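Local atomic coordinates of putative Glycerophosphoryl diester phosphodiesterase (Silicibacter pomeroyi, PDB entry 3L12), a protein that belongs to the glycerophosphoryl diester phosphodiesterase family, has a TIM-barrel fold and carries a bound magnesium ion. Residues R197-L211 with V241-D255. Numbering follows the deposited sequence.
Sequences RRQAPDLPTSYLSQL and VASAGGQLWCPYFLD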
ATOM      1  N   ARG A 197      -8.336  20.580 -26.768  1.00  7.49           N
ATOM      2  CA  ARG A 197      -9.269  21.660 -26.542  1.00  7.43           C
ATOM      3  C   ARG A 197     -10.207  21.793 -27.724  1.00  8.40           C
ATOM      4  O   ARG A 197     -11.381  22.075 -27.551  1.00  8.75           O
ATOM      5  CB  ARG A 197      -8.539  22.981 -26.307  1.00  9.32           C
ATOM      6  CG  ARG A 197      -9.460  24.103 -25.908  1.00 10.51           C
ATOM      7  CD  ARG A 197      -8.769  25.421 -25.662  1.00 10.92           C
ATOM      8  NE  ARG A 197      -7.665  25.262 -24.710  1.00 11.39           N
ATOM      9  CZ  ARG A 197      -6.368  25.216 -25.023  1.00 11.89           C
ATOM     10  NH1 ARG A 197      -5.946  25.366 -26.282  1.00 10.80           N
ATOM     11  NH2 ARG A 197      -5.463  25.058 -24.060  1.00 13.05           N
ATOM     12  N   ARG A 198      -9.685  21.605 -28.929  1.00  8.15           N
ATOM     13  CA  ARG A 198     -10.550  21.647 -30.107  1.00  9.41           C
ATOM     14  C   ARG A 198     -11.495  20.454 -30.172  1.00  8.29           C
ATOM     15  O   ARG A 198     -12.653  20.619 -30.585  1.00  9.04           O
ATOM     16  CB  ARG A 198      -9.743  21.784 -31.408  1.00 11.21           C
ATOM     17  CG  ARG A 198      -9.169  23.159 -31.608  1.00 12.68           C
ATOM     18  CD  ARG A 198      -8.536  23.258 -33.011  1.00 13.43           C
ATOM     19  NE  ARG A 198      -7.361  22.407 -33.100  1.00 13.55           N
ATOM     20  CZ  ARG A 198      -6.133  22.740 -32.703  1.00 13.97           C
ATOM     21  NH1 ARG A 198      -5.884  23.925 -32.156  1.00 14.54           N
ATOM     22  NH2 ARG A 198      -5.149  21.855 -32.824  1.00 14.41           N
ATOM     23  N   GLN A 199     -11.037  19.267 -29.790  1.00  7.08           N
ATOM     24  CA  GLN A 199     -11.916  18.101 -29.795  1.00  7.06           C
ATOM     25  C   GLN A 199     -12.827  17.949 -28.552  1.00  9.13           C
ATOM     26  O   GLN A 199     -13.847  17.266 -28.642  1.00 10.32           O
ATOM     27  CB  GLN A 199     -11.117  16.803 -29.962  1.00  8.24           C
ATOM     28  CG  GLN A 199     -10.442  16.624 -31.300  1.00  7.54           C
ATOM     29  CD  GLN A 199      -9.887  15.231 -31.501  1.00  8.59           C
ATOM     30  OE1 GLN A 199     -10.480  14.231 -31.063  1.00 10.02           O
ATOM     31  NE2 GLN A 199      -8.721  15.158 -32.128  1.00  8.76           N
ATOM     32  N   ALA A 200     -12.472  18.599 -27.443  1.00  8.50           N
ATOM     33  CA  ALA A 200     -13.182  18.440 -26.163  1.00  6.36           C
ATOM     34  C   ALA A 200     -13.037  19.705 -25.324  1.00  7.86           C
ATOM     35  O   ALA A 200     -12.382  19.691 -24.296  1.00  8.45           O
ATOM     36  CB  ALA A 200     -12.628  17.229 -25.432  1.00  8.14           C
ATOM     37  N   PRO A 201     -13.671  20.814 -25.760  1.00  7.39           N
ATOM     38  CA  PRO A 201     -13.530  22.057 -25.033  1.00  8.27           C
ATOM     39  C   PRO A 201     -14.117  22.001 -23.629  1.00  9.72           C
ATOM     40  O   PRO A 201     -13.836  22.888 -22.811  1.00 10.97           O
ATOM     41  CB  PRO A 201     -14.313  23.064 -25.893  1.00  9.63           C
ATOM     42  CG  PRO A 201     -15.209  22.239 -26.712  1.00  8.98           C
ATOM     43  CD  PRO A 201     -14.452  21.007 -26.999  1.00  8.39           C
ATOM     44  N   ASP A 202     -14.917  20.975 -23.370  1.00  9.09           N
ATOM     45  CA  ASP A 202     -15.508  20.742 -22.068  1.00 11.16           C
ATOM     46  C   ASP A 202     -14.520  20.198 -21.046  1.00 10.22           C
ATOM     47  O   ASP A 202     -14.795  20.292 -19.866  1.00 10.49           O
ATOM     48  CB  ASP A 202     -16.723  19.804 -22.180  1.00 13.63           C
ATOM     49  CG  ASP A 202     -16.447  18.508 -22.962  1.00 19.21           C
ATOM     50  OD1 ASP A 202     -15.985  18.549 -24.156  1.00 20.22           O
ATOM     51  OD2 ASP A 202     -16.752  17.430 -22.376  1.00 22.57           O
ATOM     52  N   LEU A 203     -13.366  19.673 -21.487  1.00  8.79           N
ATOM     53  CA  LEU A 203     -12.367  19.103 -20.584  1.00  8.14           C
ATOM     54  C   LEU A 203     -11.236  20.103 -20.409  1.00  8.19           C
ATOM     55  O   LEU A 203     -10.682  20.599 -21.415  1.00  8.46           O
ATOM     56  CB  LEU A 203     -11.845  17.761 -21.102  1.00  8.40           C
ATOM     57  CG  LEU A 203     -12.869  16.688 -21.448  1.00  8.83           C
ATOM     58  CD1 LEU A 203     -12.120  15.407 -21.872  1.00 10.56           C
ATOM     59  CD2 LEU A 203     -13.797  16.401 -20.292  1.00  9.81           C
ATOM     60  N   PRO A 204     -10.891  20.428 -19.157  1.00 10.17           N
ATOM     61  CA  PRO A 204      -9.811  21.367 -18.995  1.00  9.22           C
ATOM     62  C   PRO A 204      -8.470  20.741 -19.410  1.00  8.05           C
ATOM     63  O   PRO A 204      -8.333  19.516 -19.449  1.00  8.22           O
ATOM     64  CB  PRO A 204      -9.883  21.752 -17.513  1.00 10.76           C
ATOM     65  CG  PRO A 204     -10.483  20.583 -16.839  1.00 12.79           C
ATOM     66  CD  PRO A 204     -11.419  19.959 -17.868  1.00 10.07           C
ATOM     67  N   THR A 205      -7.504  21.616 -19.711  1.00  8.33           N
ATOM     68  CA  THR A 205      -6.181  21.239 -20.163  1.00  7.72           C
ATOM     69  C   THR A 205      -5.165  21.658 -19.091  1.00  7.91           C
ATOM     70  O   THR A 205      -5.277  22.754 -18.494  1.00  9.56           O
ATOM     71  CB  THR A 205      -5.838  21.865 -21.553  1.00  8.53           C
ATOM     72  OG1 THR A 205      -6.046  23.272 -21.506  1.00  9.49           O
ATOM     73  CG2 THR A 205      -6.729  21.274 -22.669  1.00  8.78           C
ATOM     74  N   SER A 206      -4.169  20.798 -18.914  1.00  8.43           N
ATOM     75  CA  SER A 206      -3.120  20.943 -17.906  1.00  8.73           C
ATOM     76  C   SER A 206      -1.741  20.799 -18.542  1.00  8.16           C
ATOM     77  O   SER A 206      -1.450  19.809 -19.195  1.00  7.46           O
ATOM     78  CB  SER A 206      -3.341  19.852 -16.864  1.00  9.62           C
ATOM     79  OG  SER A 206      -2.297  19.800 -15.933  1.00  9.49           O
ATOM     80  N   TYR A 207      -0.893  21.806 -18.323  1.00  7.53           N
ATOM     81  CA  TYR A 207       0.392  21.975 -18.997  1.00  8.72           C
ATOM     82  C   TYR A 207       1.580  21.648 -18.088  1.00  7.80           C
ATOM     83  O   TYR A 207       1.856  22.386 -17.120  1.00 10.90           O
ATOM     84  CB  TYR A 207       0.486  23.424 -19.468  1.00  9.75           C
ATOM     85  CG  TYR A 207      -0.373  23.744 -20.706  1.00  9.55           C
ATOM     86  CD1 TYR A 207      -1.775  23.754 -20.652  1.00  9.80           C
ATOM     87  CD2 TYR A 207       0.217  24.086 -21.916  1.00  9.92           C
ATOM     88  CE1 TYR A 207      -2.532  24.071 -21.780  1.00  9.40           C
ATOM     89  CE2 TYR A 207      -0.554  24.398 -23.065  1.00 10.53           C
ATOM     90  CZ  TYR A 207      -1.922  24.356 -22.993  1.00 10.67           C
ATOM     91  OH  TYR A 207      -2.701  24.624 -24.112  1.00 10.21           O
ATOM     92  N   LEU A 208       2.220  20.532 -18.364  1.00  7.57           N
ATOM     93  CA  LEU A 208       3.407  20.104 -17.674  1.00  8.58           C
ATOM     94  C   LEU A 208       4.572  20.961 -18.130  1.00  9.34           C
ATOM     95  O   LEU A 208       4.693  21.319 -19.339  1.00  9.48           O
ATOM     96  CB  LEU A 208       3.758  18.647 -18.008  1.00  9.34           C
ATOM     97  CG  LEU A 208       2.875  17.652 -17.284  1.00  7.95           C
ATOM     98  CD1 LEU A 208       2.864  16.244 -17.919  1.00  8.46           C
ATOM     99  CD2 LEU A 208       3.405  17.581 -15.837  1.00  9.27           C
ATOM    100  N   SER A 209       5.482  21.224 -17.201  1.00  9.44           N
ATOM    101  CA  SER A 209       6.754  21.876 -17.547  1.00 10.92           C
ATOM    102  C   SER A 209       7.863  21.322 -16.643  1.00 11.76           C
ATOM    103  O   SER A 209       7.612  20.869 -15.510  1.00 11.96           O
ATOM    104  CB  SER A 209       6.665  23.399 -17.408  1.00 10.52           C
ATOM    105  OG  SER A 209       6.420  23.754 -16.054  1.00 10.43           O
ATOM    106  N   GLN A 210       9.077  21.323 -17.162  1.00 12.90           N
ATOM    107  CA  GLN A 210      10.262  20.919 -16.404  1.00 14.52           C
ATOM    108  C   GLN A 210      11.480  21.633 -17.041  1.00 15.97           C
ATOM    109  O   GLN A 210      11.759  21.446 -18.221  1.00 14.82           O
ATOM    110  CB  GLN A 210      10.437  19.411 -16.384  1.00 16.32           C
ATOM    111  CG  GLN A 210      11.675  18.964 -15.578  1.00 17.43           C
ATOM    112  CD  GLN A 210      11.812  17.501 -15.512  1.00 18.43           C
ATOM    113  OE1 GLN A 210      11.569  16.800 -16.495  1.00 22.18           O
ATOM    114  NE2 GLN A 210      12.206  16.992 -14.356  1.00 18.83           N
ATOM    115  N   LEU A 211      12.174  22.459 -16.272  1.00 16.65           N
ATOM    116  CA  LEU A 211      13.308  23.234 -16.808  1.00 16.87           C
ATOM    117  C   LEU A 211      14.468  22.305 -17.059  1.00 20.21           C
ATOM    118  O   LEU A 211      14.635  21.308 -16.340  1.00 19.61           O
ATOM    119  CB  LEU A 211      13.711  24.335 -15.852  1.00 16.70           C
ATOM    120  CG  LEU A 211      12.655  25.419 -15.596  1.00 16.37           C
ATOM    121  CD1 LEU A 211      13.152  26.409 -14.561  1.00 18.87           C
ATOM    122  CD2 LEU A 211      12.254  26.133 -16.828  1.00 19.26           C
ATOM    123  N   VAL A 241       1.260  29.461 -20.288  1.00 14.18           N
ATOM    124  CA  VAL A 241       0.156  28.510 -20.119  1.00 12.63           C
ATOM    125  C   VAL A 241      -1.212  29.220 -20.170  1.00 11.85           C
ATOM    126  O   VAL A 241      -2.106  28.765 -20.886  1.00 13.13           O
ATOM    127  CB  VAL A 241       0.325  27.703 -18.802  1.00 13.27           C
ATOM    128  CG1 VAL A 241      -0.918  26.909 -18.493  1.00 12.15           C
ATOM    129  CG2 VAL A 241       1.533  26.798 -18.919  1.00 13.48           C
ATOM    130  N   ALA A 242      -1.366  30.334 -19.455  1.00 12.49           N
ATOM    131  CA  ALA A 242      -2.624  31.098 -19.505  1.00 13.51           C
ATOM    132  C   ALA A 242      -2.884  31.539 -20.948  1.00 15.97           C
ATOM    133  O   ALA A 242      -4.004  31.401 -21.468  1.00 16.39           O
ATOM    134  CB  ALA A 242      -2.583  32.323 -18.574  1.00 11.60           C
ATOM    135  N   SER A 243      -1.848  32.056 -21.610  1.00 16.87           N
ATOM    136  CA  SER A 243      -1.992  32.499 -23.021  1.00 15.37           C
ATOM    137  C   SER A 243      -2.363  31.366 -23.986  1.00 13.87           C
ATOM    138  O   SER A 243      -3.119  31.616 -24.937  1.00 13.46           O
ATOM    139  CB  SER A 243      -0.732  33.216 -23.523  1.00 15.37           C
ATOM    140  OG  SER A 243      -0.587  34.461 -22.866  1.00 17.18           O
ATOM    141  N   ALA A 244      -1.853  30.152 -23.740  1.00 13.03           N
ATOM    142  CA  ALA A 244      -2.170  28.978 -24.549  1.00 12.89           C
ATOM    143  C   ALA A 244      -3.619  28.501 -24.349  1.00 13.68           C
ATOM    144  O   ALA A 244      -4.132  27.759 -25.192  1.00 15.35           O
ATOM    145  CB  ALA A 244      -1.216  27.859 -24.273  1.00 13.03           C
ATOM    146  N   GLY A 245      -4.254  28.918 -23.252  1.00 13.02           N
ATOM    147  CA  GLY A 245      -5.631  28.562 -22.927  1.00 12.91           C
ATOM    148  C   GLY A 245      -5.751  27.449 -21.896  1.00 12.16           C
ATOM    149  O   GLY A 245      -6.793  26.817 -21.774  1.00 11.74           O
ATOM    150  N   GLY A 246      -4.675  27.170 -21.171  1.00 12.29           N
ATOM    151  CA  GLY A 246      -4.711  26.114 -20.139  1.00 11.22           C
ATOM    152  C   GLY A 246      -5.384  26.562 -18.842  1.00 10.85           C
ATOM    153  O   GLY A 246      -5.424  27.779 -18.533  1.00 10.63           O
ATOM    154  N   GLN A 247      -5.889  25.574 -18.099  1.00  9.01           N
ATOM    155  CA  GLN A 247      -6.479  25.790 -16.782  1.00  8.85           C
ATOM    156  C   GLN A 247      -5.505  25.450 -15.635  1.00  8.10           C
ATOM    157  O   GLN A 247      -5.658  25.980 -14.543  1.00  9.22           O
ATOM    158  CB  GLN A 247      -7.744  24.973 -16.607  1.00  9.64           C
ATOM    159  CG  GLN A 247      -8.965  25.535 -17.310  1.00 10.61           C
ATOM    160  CD  GLN A 247      -8.814  25.559 -18.820  1.00 10.05           C
ATOM    161  OE1 GLN A 247      -8.476  24.560 -19.435  1.00 10.12           O
ATOM    162  NE2 GLN A 247      -9.065  26.731 -19.427  1.00  9.73           N
ATOM    163  N   LEU A 248      -4.553  24.562 -15.897  1.00  9.85           N
ATOM    164  CA  LEU A 248      -3.558  24.148 -14.880  1.00  9.36           C
ATOM    165  C   LEU A 248      -2.142  24.280 -15.433  1.00 10.39           C
ATOM    166  O   LEU A 248      -1.880  24.038 -16.624  1.00  9.28           O
ATOM    167  CB  LEU A 248      -3.762  22.704 -14.468  1.00 11.18           C
ATOM    168  CG  LEU A 248      -5.049  22.219 -13.805  1.00 12.08           C
ATOM    169  CD1 LEU A 248      -6.040  21.956 -14.881  1.00 15.36           C
ATOM    170  CD2 LEU A 248      -4.777  20.926 -12.950  1.00 14.99           C
ATOM    171  N   TRP A 249      -1.227  24.630 -14.531  1.00 10.34           N
ATOM    172  CA  TRP A 249       0.193  24.654 -14.815  1.00  9.21           C
ATOM    173  C   TRP A 249       0.788  23.668 -13.855  1.00  7.84           C
ATOM    174  O   TRP A 249       0.545  23.765 -12.651  1.00  8.21           O
ATOM    175  CB  TRP A 249       0.799  26.039 -14.575  1.00  8.85           C
ATOM    176  CG  TRP A 249       2.316  26.054 -14.685  1.00  9.77           C
ATOM    177  CD1 TRP A 249       3.088  25.417 -15.598  1.00 11.63           C
ATOM    178  CD2 TRP A 249       3.212  26.799 -13.850  1.00 10.58           C
ATOM    179  NE1 TRP A 249       4.447  25.683 -15.356  1.00 11.70           N
ATOM    180  CE2 TRP A 249       4.531  26.524 -14.287  1.00 11.90           C
ATOM    181  CE3 TRP A 249       3.025  27.624 -12.735  1.00 12.37           C
ATOM    182  CZ2 TRP A 249       5.651  27.075 -13.668  1.00 12.36           C
ATOM    183  CZ3 TRP A 249       4.134  28.160 -12.116  1.00 13.49           C
ATOM    184  CH2 TRP A 249       5.433  27.862 -12.580  1.00 12.89           C
ATOM    185  N   CYS A 250       1.552  22.709 -14.360  1.00  9.07           N
ATOM    186  CA  CYS A 250       2.108  21.628 -13.547  1.00  7.20           C
ATOM    187  C   CYS A 250       3.598  21.555 -13.679  1.00  9.20           C
ATOM    188  O   CYS A 250       4.147  20.761 -14.414  1.00  8.64           O
ATOM    189  CB  CYS A 250       1.498  20.260 -13.881  1.00  7.91           C
ATOM    190  SG  CYS A 250      -0.290  20.221 -13.520  1.00 11.57           S
ATOM    191  N   PRO A 251       4.291  22.431 -12.950  1.00 11.41           N
ATOM    192  CA  PRO A 251       5.744  22.428 -12.970  1.00 12.33           C
ATOM    193  C   PRO A 251       6.404  21.412 -12.068  1.00 11.95           C
ATOM    194  O   PRO A 251       5.889  21.071 -10.966  1.00 13.43           O
ATOM    195  CB  PRO A 251       6.089  23.797 -12.433  1.00 12.15           C
ATOM    196  CG  PRO A 251       4.980  24.079 -11.448  1.00 11.48           C
ATOM    197  CD  PRO A 251       3.739  23.459 -12.057  1.00 11.24           C
ATOM    198  N   TYR A 252       7.552  20.934 -12.516  1.00 11.39           N
ATOM    199  CA  TYR A 252       8.378  20.055 -11.718  1.00 10.58           C
ATOM    200  C   TYR A 252       8.746  20.819 -10.427  1.00 11.17           C
ATOM    201  O   TYR A 252       8.992  22.031 -10.456  1.00 12.45           O
ATOM    202  CB  TYR A 252       9.619  19.680 -12.483  1.00 12.00           C
ATOM    203  CG  TYR A 252      10.520  18.717 -11.753  1.00 13.68           C
ATOM    204  CD1 TYR A 252      10.107  17.427 -11.496  1.00 15.99           C
ATOM    205  CD2 TYR A 252      11.821  19.084 -11.416  1.00 17.38           C
ATOM    206  CE1 TYR A 252      10.943  16.524 -10.846  1.00 17.43           C
ATOM    207  CE2 TYR A 252      12.661  18.181 -10.772  1.00 19.19           C
ATOM    208  CZ  TYR A 252      12.201  16.920 -10.494  1.00 19.02           C
ATOM    209  OH  TYR A 252      13.034  16.017  -9.849  1.00 23.86           O
ATOM    210  N   PHE A 253       8.776  20.103  -9.316  1.00 10.34           N
ATOM    211  CA  PHE A 253       8.869  20.807  -8.017  1.00 10.60           C
ATOM    212  C   PHE A 253      10.141  21.638  -7.819  1.00 10.13           C
ATOM    213  O   PHE A 253      10.094  22.631  -7.115  1.00 12.32           O
ATOM    214  CB  PHE A 253       8.624  19.859  -6.840  1.00 10.44           C
ATOM    215  CG  PHE A 253       9.785  18.970  -6.507  1.00  9.06           C
ATOM    216  CD1 PHE A 253       9.977  17.808  -7.178  1.00  9.85           C
ATOM    217  CD2 PHE A 253      10.659  19.292  -5.487  1.00 10.39           C
ATOM    218  CE1 PHE A 253      11.030  16.944  -6.892  1.00 11.05           C
ATOM    219  CE2 PHE A 253      11.726  18.443  -5.226  1.00 10.50           C
ATOM    220  CZ  PHE A 253      11.885  17.271  -5.906  1.00 11.49           C
ATOM    221  N   LEU A 254      11.251  21.260  -8.430  1.00 11.91           N
ATOM    222  CA  LEU A 254      12.488  22.079  -8.280  1.00 13.12           C
ATOM    223  C   LEU A 254      12.383  23.387  -8.985  1.00 15.24           C
ATOM    224  O   LEU A 254      13.213  24.281  -8.752  1.00 14.20           O
ATOM    225  CB  LEU A 254      13.717  21.331  -8.779  1.00 14.14           C
ATOM    226  CG  LEU A 254      14.142  20.143  -7.931  1.00 16.14           C
ATOM    227  CD1 LEU A 254      15.371  19.473  -8.493  1.00 17.43           C
ATOM    228  CD2 LEU A 254      14.354  20.613  -6.522  1.00 15.83           C
ATOM    229  N   ASP A 255      11.354  23.548  -9.830  1.00 13.93           N
ATOM    230  CA  ASP A 255      11.203  24.770 -10.598  1.00 15.55           C
ATOM    231  C   ASP A 255      10.236  25.744  -9.948  1.00 14.40           C
ATOM    232  O   ASP A 255      10.049  26.834 -10.439  1.00 14.41           O
ATOM    233  CB  ASP A 255      10.640  24.473 -12.015  1.00 16.15           C
ATOM    234  CG  ASP A 255      11.433  23.461 -12.792  1.00 16.74           C
ATOM    235  OD1 ASP A 255      12.631  23.194 -12.498  1.00 18.03           O
ATOM    236  OD2 ASP A 255      10.863  22.941 -13.781  1.00 15.37           O
TER
HETATM  237  O   HOH W   1      -8.592  24.264 -22.161  1.00 12.49           O
HETATM  238  O   HOH W   2       8.743  24.383 -14.724  1.00 17.53           O
HETATM  239  O   HOH W   3      14.185  21.093 -13.668  1.00 32.72           O
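Two neighbouring parallel strands of the barrel, 205-209 and 248-251, pair here through their backbones, with the end of helix 237-244 lying over the outer face. At the start, Thr-205 O takes two N-H groups, Gln-247 N at 2.9 Å and Leu-248 N, both in its carbonyl plane. Gln-247, bent at chi2 (64°), swings its amide back so that OE1 receives Thr-205 N almost straight. The ladder of hydrogen bonds then runs Tyr-207 N to Leu-248 O, Cys-250 N to Tyr-207 O, Ser-209 N to Cys-250 O and Tyr-252 N to Ser-209 O.

On the helix side, the Tyr-207 ring lies along Val-241, Ala-244 and the bare CA of Gly-246, which CE1 approaches to 3.4 Å. Arg-197 NH2 donates a hydrogen bond to Tyr-207 OH (2.8 Å), which lies in the guanidinium plane, while one face of that group rests on Gly-245 CA, in the Schellman turn closing the helix. Further along, Trp-249 NE1 gives its hydrogen to Ser-209 OG (2.8 Å), an oxygen lying 25° out of the indole plane. Past the strands, Asp-255 OD2 accepts the N-H of Leu-211 on its syn side, from somewhat above the carboxylate plane, and Gln-210 NE2 sits over the centre of the Tyr-252 ring.

Inside the barrel, Ser-206 OG is hydrogen-bonded to His-186 ND1, and Leu-208 ends about 6 Å from the magnesium ion. Strand, helix, then parallel strand is the repeating beta-alpha-beta crossover of a TIM barrel.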